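Local structure of probable N-acetyl-gamma-glutamyl-phosphate reductase, chloroplastic (Oryza sativa, 2CVO) at residues K114-S119 and N348-L353. The protein probably catalyses the reversible NADPH-dependent reduction of N-acetyl-L-glutamyl 5-phosphate to the corresponding N-acetylated semialdehyde and phosphate, a step of arginine biosynthesis. Sequence-based numbering, arbitrary orientation.
Sequences KIVDLS and NLMMGL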
ATOM      1  N   LYS A 114     -11.860 -27.412  27.921  1.00 30.44           N
ATOM      2  CA  LYS A 114     -10.842 -26.386  28.087  1.00 27.09           C
ATOM      3  C   LYS A 114     -11.331 -25.282  27.162  1.00 25.32           C
ATOM      4  O   LYS A 114     -11.568 -25.517  25.974  1.00 24.31           O
ATOM      5  CB  LYS A 114      -9.469 -26.902  27.653  1.00 26.79           C
ATOM      6  CG  LYS A 114      -8.884 -27.929  28.615  1.00 28.78           C
ATOM      7  CD  LYS A 114      -8.696 -27.323  30.002  1.00 27.90           C
ATOM      8  CE  LYS A 114      -8.297 -28.366  31.040  1.00 29.00           C
ATOM      9  NZ  LYS A 114      -7.010 -29.036  30.716  1.00 26.46           N
ATOM     10  N   ILE A 115     -11.502 -24.084  27.708  1.00 22.43           N
ATOM     11  CA  ILE A 115     -12.015 -22.972  26.923  1.00 18.96           C
ATOM     12  C   ILE A 115     -11.121 -21.739  26.884  1.00 18.38           C
ATOM     13  O   ILE A 115     -10.695 -21.234  27.922  1.00 17.32           O
ATOM     14  CB  ILE A 115     -13.393 -22.540  27.452  1.00 17.66           C
ATOM     15  CG1 ILE A 115     -14.332 -23.746  27.498  1.00 19.28           C
ATOM     16  CG2 ILE A 115     -13.971 -21.445  26.573  1.00 18.18           C
ATOM     17  CD1 ILE A 115     -15.654 -23.461  28.180  1.00 19.81           C
ATOM     18  N   VAL A 116     -10.849 -21.265  25.672  1.00 16.23           N
ATOM     19  CA  VAL A 116     -10.044 -20.065  25.464  1.00 14.54           C
ATOM     20  C   VAL A 116     -10.932 -19.074  24.724  1.00 14.01           C
ATOM     21  O   VAL A 116     -11.277 -19.281  23.558  1.00 13.10           O
ATOM     22  CB  VAL A 116      -8.782 -20.349  24.613  1.00 14.84           C
ATOM     23  CG1 VAL A 116      -8.055 -19.040  24.313  1.00 14.31           C
ATOM     24  CG2 VAL A 116      -7.853 -21.293  25.360  1.00 13.37           C
ATOM     25  N   ASP A 117     -11.317 -18.008  25.415  1.00 12.13           N
ATOM     26  CA  ASP A 117     -12.169 -16.988  24.828  1.00 12.72           C
ATOM     27  C   ASP A 117     -11.336 -15.819  24.330  1.00 13.68           C
ATOM     28  O   ASP A 117     -10.630 -15.168  25.106  1.00 13.76           O
ATOM     29  CB  ASP A 117     -13.197 -16.512  25.862  1.00 13.54           C
ATOM     30  CG  ASP A 117     -13.976 -15.299  25.399  1.00 13.69           C
ATOM     31  OD1 ASP A 117     -14.215 -15.169  24.181  1.00 14.23           O
ATOM     32  OD2 ASP A 117     -14.365 -14.478  26.258  1.00 14.21           O
ATOM     33  N   LEU A 118     -11.415 -15.556  23.029  1.00 11.84           N
ATOM     34  CA  LEU A 118     -10.657 -14.463  22.451  1.00 12.21           C
ATOM     35  C   LEU A 118     -11.334 -13.107  22.583  1.00 13.24           C
ATOM     36  O   LEU A 118     -10.711 -12.079  22.318  1.00 14.54           O
ATOM     37  CB  LEU A 118     -10.343 -14.757  20.983  1.00 12.49           C
ATOM     38  CG  LEU A 118      -9.271 -15.841  20.829  1.00 11.50           C
ATOM     39  CD1 LEU A 118      -9.926 -17.218  20.834  1.00 10.28           C
ATOM     40  CD2 LEU A 118      -8.496 -15.616  19.541  1.00 13.13           C
ATOM     41  N   SER A 119     -12.597 -13.093  23.000  1.00 12.11           N
ATOM     42  CA  SER A 119     -13.306 -11.823  23.164  1.00 14.24           C
ATOM     43  C   SER A 119     -12.806 -11.145  24.435  1.00 13.21           C
ATOM     44  O   SER A 119     -11.927 -11.661  25.120  1.00 12.68           O
ATOM     45  CB  SER A 119     -14.818 -12.044  23.274  1.00 15.19           C
ATOM     46  OG  SER A 119     -15.160 -12.610  24.529  1.00 18.14           O
ATOM     47  N   ASN A 348      -2.108 -24.973  24.258  1.00 11.33           N
ATOM     48  CA  ASN A 348      -1.029 -25.954  24.301  1.00 12.65           C
ATOM     49  C   ASN A 348      -0.664 -26.181  25.768  1.00 14.55           C
ATOM     50  O   ASN A 348      -0.597 -27.317  26.244  1.00 13.75           O
ATOM     51  CB  ASN A 348       0.211 -25.451  23.553  1.00 13.65           C
ATOM     52  CG  ASN A 348       0.072 -25.560  22.045  1.00 14.30           C
ATOM     53  OD1 ASN A 348      -0.422 -26.562  21.529  1.00 16.24           O
ATOM     54  ND2 ASN A 348       0.528 -24.540  21.331  1.00 12.42           N
ATOM     55  N   LEU A 349      -0.441 -25.080  26.475  1.00 13.12           N
ATOM     56  CA  LEU A 349      -0.083 -25.121  27.886  1.00 14.90           C
ATOM     57  C   LEU A 349      -1.142 -25.855  28.712  1.00 15.18           C
ATOM     58  O   LEU A 349      -0.819 -26.684  29.566  1.00 15.79           O
ATOM     59  CB  LEU A 349       0.090 -23.693  28.407  1.00 13.41           C
ATOM     60  CG  LEU A 349       0.419 -23.519  29.888  1.00 15.70           C
ATOM     61  CD1 LEU A 349       1.740 -24.209  30.206  1.00 13.81           C
ATOM     62  CD2 LEU A 349       0.491 -22.027  30.220  1.00 14.16           C
ATOM     63  N   MET A 350      -2.406 -25.546  28.447  1.00 15.74           N
ATOM     64  CA  MET A 350      -3.520 -26.162  29.158  1.00 16.16           C
ATOM     65  C   MET A 350      -3.648 -27.659  28.870  1.00 17.69           C
ATOM     66  O   MET A 350      -4.093 -28.421  29.729  1.00 18.28           O
ATOM     67  CB  MET A 350      -4.824 -25.454  28.781  1.00 14.86           C
ATOM     68  CG  MET A 350      -4.865 -23.986  29.193  1.00 13.64           C
ATOM     69  SD  MET A 350      -6.035 -23.016  28.226  1.00 13.64           S
ATOM     70  CE  MET A 350      -7.593 -23.433  29.032  1.00 12.99           C
ATOM     71  N   MET A 351      -3.259 -28.074  27.666  1.00 17.50           N
ATOM     72  CA  MET A 351      -3.344 -29.479  27.276  1.00 17.87           C
ATOM     73  C   MET A 351      -2.076 -30.267  27.593  1.00 17.67           C
ATOM     74  O   MET A 351      -2.010 -31.467  27.335  1.00 18.02           O
ATOM     75  CB  MET A 351      -3.642 -29.605  25.777  1.00 19.04           C
ATOM     76  CG  MET A 351      -4.917 -28.922  25.313  1.00 21.64           C
ATOM     77  SD  MET A 351      -6.389 -29.446  26.203  1.00 27.06           S
ATOM     78  CE  MET A 351      -6.582 -31.122  25.600  1.00 27.37           C
ATOM     79  N   GLY A 352      -1.068 -29.597  28.142  1.00 17.07           N
ATOM     80  CA  GLY A 352       0.169 -30.284  28.474  1.00 16.49           C
ATOM     81  C   GLY A 352       1.115 -30.453  27.298  1.00 17.75           C
ATOM     82  O   GLY A 352       2.034 -31.271  27.342  1.00 17.41           O
ATOM     83  N   LEU A 353       0.903 -29.680  26.239  1.00 17.20           N
ATOM     84  CA  LEU A 353       1.764 -29.772  25.066  1.00 17.45           C
ATOM     85  C   LEU A 353       2.775 -28.642  25.071  1.00 15.97           C
ATOM     86  O   LEU A 353       2.563 -27.612  25.707  1.00 16.20           O
ATOM     87  CB  LEU A 353       0.933 -29.689  23.782  1.00 16.79           C
ATOM     88  CG  LEU A 353      -0.149 -30.749  23.568  1.00 17.92           C
ATOM     89  CD1 LEU A 353      -0.841 -30.496  22.243  1.00 17.01           C
ATOM     90  CD2 LEU A 353       0.476 -32.138  23.584  1.00 18.50           C
TER
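Helix-on-sheet packing against the nucleotide-binding sheet brings K114 and V116, on one face of strand 114-117, against M350 and M351 in the last turn of helix 336-351. M350 reaches out from the helix with CG anti to its carbonyl carbon (chi1 -63°), and the bend at chi3 (80°) turns CE toward the backbone of the strand, where M350 CE comes within 4.0 Å of O of I115. M350 SD lies 3.8 Å from V116 CG2. K114 and M350 run past each other in opposite directions, with K114 CD 4.2 Å from M350 CE, and at the far end K114 NZ makes a weak hydrogen bond of 3.1 Å to O of M350. The lysine folds at chi2 and chi4, which bring its methylene chain over the helix end and its amine back to that carbonyl. Strand 114-117 sits inside a six-stranded parallel sheet of Rossmann type, bonded to both neighbouring strands, and helix 336-351, the last of the chain, returns more than 200 residues later to cover it. G352, with a positive phi, closes the helix end in a Schellman motif. M351 SD meets K114 at CG, 3.8 Å away, the two side chains crossing at a slant. With an alanine here in place of K114, O of M350 is likely to lose its weak bond from the amine and the sulfur of M351 its cover from the lysine CG. I159 of helix 152-161 also touches M350, while A343, earlier in helix 336-351, packs on V116.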